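Local coordinates for putative uncharacterized protein (Chaetomium thermophilum, PDB 5T8V) that probably loads the cohesin ring onto chromatin, and is represented here by its C-terminal fragment, a largely helical HEAT-repeat structure, at residues G674-S677 against K678-L682; M710-A713 against K714-L718; A958-V962 against Q963-Q967; P1001-G1005 against A1006-K1010; E1268-P1271 against H1272-Y1275. All blocks are in the same frame, centred on the assembly; numbering follows the deposited sequence.

Interaction 1: G674-S677 against K678-L682; sequences GLIS and KCISL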
loop_
_atom_site.group_PDB
_atom_site.type_symbol
_atom_site.label_atom_id
_atom_site.label_comp_id
_atom_site.label_asym_id
_atom_site.label_seq_id
_atom_site.Cartn_x
_atom_site.Cartn_y
_atom_site.Cartn_z
ATOM N N GLY A 674 -4.397 5.028 3.118
ATOM C CA GLY A 674 -4.108 4.746 4.514
ATOM C C GLY A 674 -2.698 5.150 4.898
ATOM O O GLY A 674 -2.479 5.797 5.928
ATOM N N LEU A 675 -1.721 4.780 4.067
ATOM C CA LEU A 675 -0.344 5.176 4.349
ATOM C C LEU A 675 -0.199 6.692 4.383
ATOM O O LEU A 675 0.452 7.241 5.278
ATOM C CB LEU A 675 0.605 4.573 3.315
ATOM C CG LEU A 675 0.661 3.046 3.243
ATOM C CD1 LEU A 675 1.818 2.626 2.351
ATOM C CD2 LEU A 675 0.786 2.409 4.626
ATOM N N ILE A 676 -0.795 7.387 3.409
ATOM C CA ILE A 676 -0.784 8.848 3.425
ATOM C C ILE A 676 -1.311 9.362 4.759
ATOM O O ILE A 676 -0.741 10.279 5.363
ATOM C CB ILE A 676 -1.602 9.399 2.241
ATOM C CG1 ILE A 676 -0.865 9.123 0.926
ATOM C CG2 ILE A 676 -1.868 10.899 2.406
ATOM C CD1 ILE A 676 -1.652 9.484 -0.318
ATOM N N SER A 677 -2.404 8.771 5.243
ATOM C CA SER A 677 -2.980 9.209 6.508
ATOM C C SER A 677 -2.001 9.007 7.656
ATOM O O SER A 677 -1.858 9.881 8.519
ATOM C CB SER A 677 -4.284 8.462 6.778
ATOM O OG SER A 677 -4.911 8.948 7.953
ATOM N N LYS A 678 -1.315 7.861 7.690
ATOM C CA LYS A 678 -0.353 7.628 8.762
ATOM C C LYS A 678 0.791 8.634 8.703
ATOM O O LYS A 678 1.201 9.185 9.734
ATOM C CB LYS A 678 0.182 6.197 8.688
ATOM C CG LYS A 678 1.002 5.771 9.902
ATOM C CD LYS A 678 0.185 5.852 11.182
ATOM C CE LYS A 678 0.382 4.624 12.050
ATOM N NZ LYS A 678 -0.446 4.679 13.288
ATOM N N CYS A 679 1.319 8.890 7.504
ATOM C CA CYS A 679 2.345 9.915 7.350
ATOM C C CYS A 679 1.869 11.244 7.919
ATOM O O CYS A 679 2.545 11.856 8.754
ATOM C CB CYS A 679 2.716 10.067 5.874
ATOM S SG CYS A 679 3.498 8.609 5.143
ATOM N N ILE A 680 0.696 11.705 7.477
ATOM C CA ILE A 680 0.155 12.970 7.968
ATOM C C ILE A 680 0.034 12.941 9.486
ATOM O O ILE A 680 0.231 13.958 10.161
ATOM C CB ILE A 680 -1.202 13.259 7.298
ATOM C CG1 ILE A 680 -1.024 13.424 5.788
ATOM C CG2 ILE A 680 -1.841 14.514 7.890
ATOM C CD1 ILE A 680 -2.323 13.354 5.012
ATOM N N SER A 681 -0.294 11.776 10.045
ATOM C CA SER A 681 -0.447 11.662 11.490
ATOM C C SER A 681 0.886 11.839 12.205
ATOM O O SER A 681 0.953 12.497 13.249
ATOM C CB SER A 681 -1.065 10.310 11.839
ATOM O OG SER A 681 -1.131 10.128 13.242
ATOM N N LEU A 682 1.959 11.263 11.661
ATOM C CA LEU A 682 3.247 11.314 12.341
ATOM C C LEU A 682 3.980 12.629 12.106
ATOM O O LEU A 682 4.724 13.080 12.984
ATOM C CB LEU A 682 4.115 10.140 11.894
ATOM C CG LEU A 682 3.642 8.782 12.413
ATOM C CD1 LEU A 682 4.318 7.660 11.652
ATOM C CD2 LEU A 682 3.912 8.656 13.906
#
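Gly674-Ser677 and Lys678-Leu682 are successive turns of one alpha helix, residues 666-682, in a helical protein of the HEAT-repeat kind. Backbone hydrogen bonds of the i to i+4 type do most of the joining. Lys678 N donates to Gly674 O at 3.0 Å. Cys679 N donates to Leu675 O at 2.9 Å, and Ile680 N to Ile676 O, also at 2.9 Å. The last two bonds are almost straight at the hydrogen. Ser681 N reaches Ser677 O at 2.9 Å, but this bond is more bent, at 143°. Leu682 N continues the pattern to Lys678 O at the end of the helix.

The apolar contact is between two isoleucines one turn apart. Ile676 CG2 meets Ile680 CD1 at 3.6 Å, and the two side chains cross obliquely. The CG1 branch of Ile680 stands anti to its carbonyl carbon (chi1 -63°), which swings CD1 back toward Ile676. Ile676 also packs on Met690 and Val694 of helix 685-696. Leu675, Ile676 and Cys679 all touch Ile657 of helix 652-660.

The polar side chains lie nearer the surface. Lys678 bends at chi2 and chi3, and its NZ makes a long, weak ion pair with Glu641. Ser681 sits one turn after Ser677, with its CB 3.4 Å from Ser677 O.

Interaction 2: M710-A713 against K714-L718; sequences MKLA and KDIYL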
loop_
_atom_site.group_PDB
_atom_site.type_symbol
_atom_site.label_atom_id
_atom_site.label_comp_id
_atom_site.label_asym_id
_atom_site.label_seq_id
_atom_site.Cartn_x
_atom_site.Cartn_y
_atom_site.Cartn_z
ATOM N N MET A 710 -12.032 11.102 -0.041
ATOM C CA MET A 710 -12.794 12.275 0.370
ATOM C C MET A 710 -13.190 12.236 1.840
ATOM O O MET A 710 -13.428 13.296 2.429
ATOM C CB MET A 710 -14.033 12.443 -0.512
ATOM C CG MET A 710 -14.990 11.272 -0.537
ATOM S SD MET A 710 -16.351 11.550 -1.693
ATOM C CE MET A 710 -15.488 11.620 -3.263
ATOM N N LYS A 711 -13.253 11.053 2.454
ATOM C CA LYS A 711 -13.384 10.997 3.907
ATOM C C LYS A 711 -12.109 11.505 4.576
ATOM O O LYS A 711 -12.155 12.355 5.478
ATOM C CB LYS A 711 -13.700 9.567 4.350
ATOM C CG LYS A 711 -14.343 9.463 5.728
ATOM C CD LYS A 711 -15.795 9.921 5.705
ATOM C CE LYS A 711 -16.452 9.771 7.070
ATOM N NZ LYS A 711 -17.876 10.215 7.066
ATOM N N LEU A 712 -10.956 10.998 4.134
ATOM C CA LEU A 712 -9.682 11.535 4.600
ATOM C C LEU A 712 -9.609 13.040 4.370
ATOM O O LEU A 712 -9.182 13.794 5.252
ATOM C CB LEU A 712 -8.530 10.826 3.887
ATOM C CG LEU A 712 -7.118 11.369 4.131
ATOM C CD1 LEU A 712 -6.732 11.244 5.594
ATOM C CD2 LEU A 712 -6.115 10.647 3.246
ATOM N N ALA A 713 -10.030 13.494 3.186
ATOM C CA ALA A 713 -10.019 14.922 2.893
ATOM C C ALA A 713 -10.951 15.689 3.817
ATOM O O ALA A 713 -10.711 16.867 4.099
ATOM C CB ALA A 713 -10.404 15.161 1.434
ATOM N N LYS A 714 -12.025 15.049 4.287
ATOM C CA LYS A 714 -12.881 15.676 5.289
ATOM C C LYS A 714 -12.129 15.861 6.600
ATOM O O LYS A 714 -12.070 16.972 7.148
ATOM C CB LYS A 714 -14.139 14.831 5.497
ATOM C CG LYS A 714 -14.941 15.150 6.757
ATOM C CD LYS A 714 -16.017 14.104 6.985
ATOM C CE LYS A 714 -16.573 14.182 8.394
ATOM N NZ LYS A 714 -17.548 13.089 8.664
ATOM N N ASP A 715 -11.542 14.778 7.120
ATOM C CA ASP A 715 -10.756 14.891 8.345
ATOM C C ASP A 715 -9.715 15.999 8.227
ATOM O O ASP A 715 -9.553 16.816 9.145
ATOM C CB ASP A 715 -10.085 13.554 8.662
ATOM C CG ASP A 715 -11.087 12.465 9.006
ATOM O OD1 ASP A 715 -12.144 12.790 9.591
ATOM O OD2 ASP A 715 -10.819 11.285 8.693
ATOM N N ILE A 716 -9.010 16.056 7.096
ATOM C CA ILE A 716 -8.002 17.093 6.898
ATOM C C ILE A 716 -8.652 18.470 6.869
ATOM O O ILE A 716 -8.103 19.444 7.399
ATOM C CB ILE A 716 -7.204 16.821 5.610
ATOM C CG1 ILE A 716 -6.491 15.467 5.702
ATOM C CG2 ILE A 716 -6.196 17.933 5.369
ATOM C CD1 ILE A 716 -5.958 14.952 4.379
ATOM N N TYR A 717 -9.825 18.579 6.239
ATOM C CA TYR A 717 -10.530 19.855 6.222
ATOM C C TYR A 717 -10.792 20.349 7.636
ATOM O O TYR A 717 -10.631 21.540 7.927
ATOM C CB TYR A 717 -11.843 19.724 5.449
ATOM C CG TYR A 717 -12.601 21.029 5.300
ATOM C CD1 TYR A 717 -13.360 21.539 6.344
ATOM C CD2 TYR A 717 -12.562 21.745 4.112
ATOM C CE1 TYR A 717 -14.051 22.727 6.213
ATOM C CE2 TYR A 717 -13.252 22.935 3.971
ATOM C CZ TYR A 717 -13.995 23.422 5.025
ATOM O OH TYR A 717 -14.685 24.606 4.891
ATOM N N LEU A 718 -11.198 19.448 8.535
ATOM C CA LEU A 718 -11.449 19.862 9.912
ATOM C C LEU A 718 -10.150 20.191 10.640
ATOM O O LEU A 718 -10.112 21.118 11.458
ATOM C CB LEU A 718 -12.222 18.775 10.658
ATOM C CG LEU A 718 -13.617 18.432 10.123
ATOM C CD1 LEU A 718 -14.280 17.395 11.017
ATOM C CD2 LEU A 718 -14.494 19.675 10.001
#
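Lys711 and Lys714 lie side by side on helix 703-719 and point the same way. Both chains leave with CG anti to the backbone N. Lys711 then bends at chi2 (74°), while Lys714 stays extended, and the two ends lie near each other. Lys714 NZ forms a salt bridge with Glu754.

Leu712 and Ile716 meet one turn apart on another side of the helix. Their side chains run at a slant to each other, and Leu712 CG is 3.8 Å from Ile716 CD1. With an alanine in place of Ile716, Leu712 would probably lose this apolar partner, and a gap would open toward helix 685-696. The backbone bonds of the helix run beneath, such as Ile716 N to Leu712 O at 2.9 Å. This is i to i+3 and i to i+4 packing along one helix of a HEAT-repeat type of array.

Several helices lie around this part of helix 703-719. Leu712 and Ala713 pack on Val694, and Ile716 on Glu687 and Thr691, all of helix 685-696. Ala713 and Tyr717 touch Ile729 of helix 723-735, where Tyr717 also makes a cation-pi contact with Arg726. Met710, Lys714 and Tyr717 face helix 742-755.

Interaction 3: A958-V962 against Q963-Q967; sequences ASAQV and QPLDQ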
loop_
_atom_site.group_PDB
_atom_site.type_symbol
_atom_site.label_atom_id
_atom_site.label_comp_id
_atom_site.label_asym_id
_atom_site.label_seq_id
_atom_site.Cartn_x
_atom_site.Cartn_y
_atom_site.Cartn_z
ATOM N N ALA A 958 -36.473 51.471 -44.288
ATOM C CA ALA A 958 -36.680 52.669 -45.096
ATOM C C ALA A 958 -35.353 53.302 -45.495
ATOM O O ALA A 958 -35.185 53.746 -46.637
ATOM C CB ALA A 958 -37.542 53.674 -44.328
ATOM N N SER A 959 -34.395 53.348 -44.567
ATOM C CA SER A 959 -33.082 53.895 -44.891
ATOM C C SER A 959 -32.369 53.030 -45.919
ATOM O O SER A 959 -31.788 53.548 -46.879
ATOM C CB SER A 959 -32.239 54.018 -43.624
ATOM O OG SER A 959 -30.951 54.521 -43.925
ATOM N N ALA A 960 -32.401 51.707 -45.737
ATOM C CA ALA A 960 -31.769 50.805 -46.689
ATOM C C ALA A 960 -32.324 50.980 -48.092
ATOM O O ALA A 960 -31.649 50.620 -49.063
ATOM C CB ALA A 960 -31.943 49.352 -46.240
ATOM N N GLN A 961 -33.537 51.520 -48.228
ATOM C CA GLN A 961 -34.052 51.801 -49.564
ATOM C C GLN A 961 -33.323 52.951 -50.252
ATOM O O GLN A 961 -33.396 53.060 -51.481
ATOM C CB GLN A 961 -35.546 52.112 -49.502
ATOM C CG GLN A 961 -36.393 50.942 -49.052
ATOM C CD GLN A 961 -37.873 51.255 -49.069
ATOM O OE1 GLN A 961 -38.273 52.418 -49.141
ATOM N NE2 GLN A 961 -38.696 50.216 -49.007
ATOM N N VAL A 962 -32.624 53.804 -49.503
ATOM C CA VAL A 962 -31.974 54.979 -50.080
ATOM C C VAL A 962 -30.498 54.684 -50.319
ATOM O O VAL A 962 -30.051 54.606 -51.469
ATOM C CB VAL A 962 -32.151 56.214 -49.175
ATOM C CG1 VAL A 962 -31.686 57.474 -49.899
ATOM C CG2 VAL A 962 -33.604 56.356 -48.744
ATOM N N GLN A 963 -29.732 54.529 -49.238
ATOM C CA GLN A 963 -28.322 54.181 -49.333
ATOM C C GLN A 963 -28.078 52.813 -48.701
ATOM O O GLN A 963 -28.777 52.435 -47.756
ATOM C CB GLN A 963 -27.427 55.218 -48.642
ATOM C CG GLN A 963 -27.410 56.584 -49.313
ATOM C CD GLN A 963 -28.487 57.513 -48.787
ATOM O OE1 GLN A 963 -29.216 57.174 -47.855
ATOM N NE2 GLN A 963 -28.592 58.695 -49.385
ATOM N N PRO A 964 -27.092 52.048 -49.192
ATOM C CA PRO A 964 -26.812 50.733 -48.592
ATOM C C PRO A 964 -26.327 50.795 -47.150
ATOM O O PRO A 964 -25.257 50.267 -46.833
ATOM C CB PRO A 964 -25.726 50.155 -49.512
ATOM C CG PRO A 964 -25.892 50.867 -50.796
ATOM C CD PRO A 964 -26.328 52.249 -50.436
ATOM N N LEU A 965 -27.104 51.418 -46.263
ATOM C CA LEU A 965 -26.763 51.446 -44.845
ATOM C C LEU A 965 -25.350 51.977 -44.629
ATOM O O LEU A 965 -24.800 52.671 -45.490
ATOM C CB LEU A 965 -26.904 50.042 -44.248
ATOM C CG LEU A 965 -28.299 49.423 -44.314
ATOM C CD1 LEU A 965 -28.233 47.936 -44.005
ATOM C CD2 LEU A 965 -29.234 50.126 -43.340
ATOM N N ASP A 966 -24.765 51.665 -43.477
ATOM C CA ASP A 966 -23.380 51.997 -43.168
ATOM C C ASP A 966 -22.986 51.176 -41.949
ATOM O O ASP A 966 -23.812 50.481 -41.353
ATOM C CB ASP A 966 -23.190 53.496 -42.916
ATOM C CG ASP A 966 -24.155 54.045 -41.883
ATOM O OD1 ASP A 966 -24.733 53.244 -41.119
ATOM O OD2 ASP A 966 -24.334 55.280 -41.832
ATOM N N GLN A 967 -21.707 51.261 -41.582
ATOM C CA GLN A 967 -21.214 50.463 -40.468
ATOM C C GLN A 967 -21.845 50.855 -39.136
ATOM O O GLN A 967 -21.685 50.118 -38.157
ATOM C CB GLN A 967 -19.691 50.582 -40.372
ATOM C CG GLN A 967 -19.014 49.361 -39.772
ATOM C CD GLN A 967 -19.227 48.113 -40.610
ATOM O OE1 GLN A 967 -19.003 48.120 -41.820
ATOM N NE2 GLN A 967 -19.673 47.037 -39.970
#
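Gln963 folds back on Ser959 just beyond helix 940-960. Its backbone N donates to Ser959 O at 3.3 Å, with a bent angle of 138° at the hydrogen. Ser959 O also accepts from Val962 N at 2.8 Å, so one carbonyl takes two N-H groups where the helix runs out. The Gln963 side chain bends at chi2 (90°). This lays its amide group alongside Val962, with CD 3.4 Å from Val962 CG1. Gln963 O faces the helix end, where Ala960 CA makes a CA-H...O contact with it at 3.6 Å.

Pro964 is the centre of an inverse gamma turn and redirects the chain. Leu965 follows, and its end reaches back to the helix: Leu965 CD2 is 4.0 Å from Ala960 CB. Asp966 leaves this contact and turns to the next helix. Its OD1 takes a weak hydrogen bond from Leu968 N, and its OD2 pairs with Lys969 in a salt bridge.

The segment is thus a surface connection between helix 940-960 and helix 969-986. Ser959 touches Lys969, and Leu965 touches Ile970, both on the second helix. Trp1024, in a loop further along the chain, packs on both Ala960 and Leu965.

Interaction 4: P1001-G1005 against A1006-K1010; sequences PKFSG and ASVSK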
loop_
_atom_site.group_PDB
_atom_site.type_symbol
_atom_site.label_atom_id
_atom_site.label_comp_id
_atom_site.label_asym_id
_atom_site.label_seq_id
_atom_site.Cartn_x
_atom_site.Cartn_y
_atom_site.Cartn_z
ATOM N N PRO A 1001 -50.769 50.672 -37.574
ATOM C CA PRO A 1001 -52.209 50.634 -37.894
ATOM C C PRO A 1001 -52.660 49.341 -38.551
ATOM O O PRO A 1001 -53.728 48.820 -38.210
ATOM C CB PRO A 1001 -52.387 51.843 -38.828
ATOM C CG PRO A 1001 -51.215 52.730 -38.548
ATOM C CD PRO A 1001 -50.090 51.813 -38.206
ATOM N N LYS A 1002 -51.871 48.800 -39.476
ATOM C CA LYS A 1002 -52.270 47.605 -40.209
ATOM C C LYS A 1002 -51.894 46.335 -39.452
ATOM O O LYS A 1002 -51.555 45.318 -40.066
ATOM C CB LYS A 1002 -51.643 47.601 -41.606
ATOM C CG LYS A 1002 -50.117 47.675 -41.626
ATOM C CD LYS A 1002 -49.606 48.184 -42.969
ATOM C CE LYS A 1002 -49.910 47.213 -44.104
ATOM N NZ LYS A 1002 -49.675 47.825 -45.441
ATOM N N PHE A 1003 -51.956 46.382 -38.124
ATOM C CA PHE A 1003 -51.714 45.219 -37.286
ATOM C C PHE A 1003 -53.038 44.636 -36.806
ATOM O O PHE A 1003 -53.949 45.372 -36.417
ATOM C CB PHE A 1003 -50.843 45.584 -36.080
ATOM C CG PHE A 1003 -50.745 44.493 -35.046
ATOM C CD1 PHE A 1003 -50.293 43.226 -35.390
ATOM C CD2 PHE A 1003 -51.097 44.735 -33.726
ATOM C CE1 PHE A 1003 -50.205 42.224 -34.441
ATOM C CE2 PHE A 1003 -51.008 43.736 -32.774
ATOM C CZ PHE A 1003 -50.561 42.480 -33.132
ATOM N N SER A 1004 -53.138 43.309 -36.838
ATOM C CA SER A 1004 -54.360 42.625 -36.434
ATOM C C SER A 1004 -54.046 41.159 -36.182
ATOM O O SER A 1004 -53.377 40.518 -36.998
ATOM C CB SER A 1004 -55.450 42.761 -37.505
ATOM O OG SER A 1004 -55.025 42.212 -38.741
ATOM N N GLY A 1005 -54.527 40.635 -35.056
ATOM C CA GLY A 1005 -54.298 39.246 -34.708
ATOM C C GLY A 1005 -54.085 39.039 -33.223
ATOM O O GLY A 1005 -54.278 37.934 -32.709
ATOM N N ALA A 1006 -53.682 40.099 -32.522
ATOM C CA ALA A 1006 -53.438 40.040 -31.082
ATOM C C ALA A 1006 -52.305 39.072 -30.752
ATOM O O ALA A 1006 -52.346 38.356 -29.750
ATOM C CB ALA A 1006 -54.712 39.662 -30.321
ATOM N N SER A 1007 -51.277 39.055 -31.600
ATOM C CA SER A 1007 -50.126 38.180 -31.408
ATOM C C SER A 1007 -48.923 38.915 -30.830
ATOM O O SER A 1007 -48.352 38.471 -29.830
ATOM C CB SER A 1007 -49.739 37.523 -32.738
ATOM O OG SER A 1007 -48.668 36.614 -32.553
ATOM N N VAL A 1008 -48.518 40.025 -31.447
ATOM C CA VAL A 1008 -47.320 40.761 -31.048
ATOM C C VAL A 1008 -46.093 39.926 -31.394
ATOM O O VAL A 1008 -45.223 40.371 -32.151
ATOM C CB VAL A 1008 -47.339 41.126 -29.551
ATOM C CG1 VAL A 1008 -46.171 42.044 -29.216
ATOM C CG2 VAL A 1008 -48.663 41.784 -29.178
ATOM N N SER A 1009 -46.009 38.717 -30.834
ATOM C CA SER A 1009 -44.983 37.764 -31.244
ATOM C C SER A 1009 -44.863 37.724 -32.762
ATOM O O SER A 1009 -43.778 37.921 -33.324
ATOM C CB SER A 1009 -45.321 36.376 -30.697
ATOM O OG SER A 1009 -45.874 36.459 -29.393
ATOM N N LYS A 1010 -45.985 37.483 -33.442
ATOM C CA LYS A 1010 -45.982 37.456 -34.898
ATOM C C LYS A 1010 -45.693 38.828 -35.489
ATOM O O LYS A 1010 -45.200 38.919 -36.616
ATOM C CB LYS A 1010 -47.320 36.932 -35.418
ATOM C CG LYS A 1010 -47.505 37.117 -36.912
ATOM C CD LYS A 1010 -48.547 36.171 -37.471
ATOM C CE LYS A 1010 -48.834 36.476 -38.930
ATOM N NZ LYS A 1010 -49.600 35.385 -39.590
#
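The Phe1003 ring is the flat group of this contact, and its far end, CZ, does the touching. Ser1007 N lies at the ring edge, near its plane, 3.8 Å from Phe1003 CZ. Val1008 N and Ala1006 N come in obliquely, the former 3.6 Å from Phe1003 CZ. CG of the phenylalanine stands anti to its backbone N (chi1 170°), and this sends the ring toward the chain that follows. Val1008 CG2 adds a looser apolar contact, 4.4 Å from the same CZ.

Between the ring and these backbone atoms the chain turns through Gly1005. A side chain there would be jammed against the carbonyl O of Ser1004.

The turn leads into helix 1009-1016, with Val1008 at the N-cap position. Ser1007 forms an ST motif: its OG accepts from Lys1010 N at 3.0 Å, with an angle of 159° at the hydrogen. Ser1009 OG is hydrogen-bonded to Asn988 OD1.

Residues 1001-1005 and 1006-1010 are therefore joined by packing, not by hydrogen bonds between them. A ring edge carries C-H groups, so it offers Ser1007 N no acceptor. The ring meets the turn by van der Waals contact, while the Ser1007 bond to Lys1010 N lies at the helix start.

Interaction 5: E1268-P1271 against H1272-Y1275; sequences ELPP and HVQY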
loop_
_atom_site.group_PDB
_atom_site.type_symbol
_atom_site.label_atom_id
_atom_site.label_comp_id
_atom_site.label_asym_id
_atom_site.label_seq_id
_atom_site.Cartn_x
_atom_site.Cartn_y
_atom_site.Cartn_z
ATOM N N GLU A 1268 -5.451 3.362 -55.217
ATOM C CA GLU A 1268 -4.691 2.923 -54.055
ATOM C C GLU A 1268 -5.424 1.783 -53.346
ATOM O O GLU A 1268 -6.196 1.063 -53.978
ATOM C CB GLU A 1268 -4.447 4.115 -53.112
ATOM C CG GLU A 1268 -3.012 4.615 -53.098
ATOM C CD GLU A 1268 -2.002 3.517 -52.796
ATOM O OE1 GLU A 1268 -2.415 2.424 -52.360
ATOM O OE2 GLU A 1268 -0.792 3.753 -53.001
ATOM N N LEU A 1269 -5.147 1.607 -52.047
ATOM C CA LEU A 1269 -5.827 0.627 -51.209
ATOM C C LEU A 1269 -7.298 0.534 -51.603
ATOM O O LEU A 1269 -8.021 1.532 -51.507
ATOM C CB LEU A 1269 -5.710 1.000 -49.729
ATOM C CG LEU A 1269 -4.404 0.660 -49.003
ATOM C CD1 LEU A 1269 -3.198 1.293 -49.678
ATOM C CD2 LEU A 1269 -4.490 1.097 -47.550
ATOM N N PRO A 1270 -7.775 -0.623 -52.063
ATOM C CA PRO A 1270 -9.180 -0.719 -52.443
ATOM C C PRO A 1270 -10.071 -0.314 -51.290
ATOM O O PRO A 1270 -9.718 -0.508 -50.111
ATOM C CB PRO A 1270 -9.349 -2.206 -52.792
ATOM C CG PRO A 1270 -7.989 -2.676 -53.128
ATOM C CD PRO A 1270 -7.058 -1.891 -52.271
ATOM N N PRO A 1271 -11.240 0.267 -51.576
ATOM C CA PRO A 1271 -12.155 0.624 -50.478
ATOM C C PRO A 1271 -12.471 -0.550 -49.568
ATOM O O PRO A 1271 -12.462 -0.410 -48.337
ATOM C CB PRO A 1271 -13.404 1.128 -51.217
ATOM C CG PRO A 1271 -12.915 1.544 -52.562
ATOM C CD PRO A 1271 -11.794 0.614 -52.896
ATOM N N HIS A 1272 -12.737 -1.720 -50.151
ATOM C CA HIS A 1272 -13.069 -2.897 -49.362
ATOM C C HIS A 1272 -11.875 -3.431 -48.581
ATOM O O HIS A 1272 -12.071 -4.143 -47.591
ATOM C CB HIS A 1272 -13.630 -3.991 -50.269
ATOM C CG HIS A 1272 -14.083 -5.208 -49.528
ATOM N ND1 HIS A 1272 -14.965 -5.150 -48.471
ATOM C CD2 HIS A 1272 -13.771 -6.515 -49.686
ATOM C CE1 HIS A 1272 -15.179 -6.370 -48.012
ATOM N NE2 HIS A 1272 -14.466 -7.217 -48.733
ATOM N N VAL A 1273 -10.648 -3.115 -48.999
ATOM C CA VAL A 1273 -9.477 -3.522 -48.230
ATOM C C VAL A 1273 -9.276 -2.602 -47.032
ATOM O O VAL A 1273 -8.928 -3.057 -45.937
ATOM C CB VAL A 1273 -8.232 -3.556 -49.134
ATOM C CG1 VAL A 1273 -6.965 -3.796 -48.310
ATOM C CG2 VAL A 1273 -8.381 -4.640 -50.191
ATOM N N GLN A 1274 -9.481 -1.296 -47.220
ATOM C CA GLN A 1274 -9.435 -0.371 -46.092
ATOM C C GLN A 1274 -10.517 -0.708 -45.075
ATOM O O GLN A 1274 -10.262 -0.732 -43.864
ATOM C CB GLN A 1274 -9.589 1.064 -46.596
ATOM C CG GLN A 1274 -9.387 2.135 -45.533
ATOM C CD GLN A 1274 -7.963 2.190 -45.018
ATOM O OE1 GLN A 1274 -7.036 2.535 -45.752
ATOM N NE2 GLN A 1274 -7.781 1.849 -43.748
ATOM N N TYR A 1275 -11.731 -0.985 -45.556
ATOM C CA TYR A 1275 -12.829 -1.359 -44.666
ATOM C C TYR A 1275 -12.541 -2.686 -43.967
ATOM O O TYR A 1275 -12.666 -2.800 -42.739
ATOM C CB TYR A 1275 -14.123 -1.428 -45.482
ATOM C CG TYR A 1275 -15.363 -1.803 -44.706
ATOM C CD1 TYR A 1275 -15.681 -1.171 -43.512
ATOM C CD2 TYR A 1275 -16.235 -2.771 -45.187
ATOM C CE1 TYR A 1275 -16.823 -1.509 -42.807
ATOM C CE2 TYR A 1275 -17.377 -3.115 -44.493
ATOM C CZ TYR A 1275 -17.669 -2.481 -43.303
ATOM O OH TYR A 1275 -18.807 -2.821 -42.609
#
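Pro1270 O is gripped by two backbone donors at the start of helix 1271-1284, in the part of the chain that matches the sister chromatid cohesion C-terminus family. Pro1270 is the N-cap. Gln1274 N makes the firm bond to Pro1270 O, 3.0 Å long and nearly straight at 168°. Val1273 N is also 3.0 Å from Pro1270 O, but its bond is weak. Tyr1275 N continues the helix to Pro1271 O at 2.9 Å. Pro1271 itself opens the helix, in a first turn where a backbone N-H is not needed.

The Pro1270 ring packs against Val1273, with its CG 3.6 Å from Val1273 CG2. The valine keeps CG1 anti to its backbone N (chi1 172°), which leaves CG2 for the ring. An alanine in place of Pro1270 is likely to open a gap beside Val1273 CG2 and Ala1369 of helix 1364-1387, since ring atoms CG and CD would be gone.

The polar ends of two side chains are held by residues that follow helix 1243-1254: His1272 NE2 by Ile1256 O, and Tyr1275 OH by Gln1255 OE1. Gln1274 bends at chi2, and its OE1 meets the Leu1269 methyl CD2 at 3.4 Å.

Along the chain the five interactions come in series, from 1 to 5. Interactions 1 and 2 are neighbours, with centres about 13 Å apart, in the part of the chain related to PDS5. Their helices, 666-682 and 703-719, touch directly through Ile680 and Ile716, and both pack on helix 685-696. Interactions 3 and 4 lie far out, about 75 Å from the centre of the chain and 26 Å from each other, centre to centre, where the chain leaves helix 940-960 and enters helix 1009-1016. Interaction 5, nearer the C-terminus, is about 57 to 61 Å, centre to centre, from the other four. Local contacts within and between successive helices thus recur, far apart, along an elongated helical array.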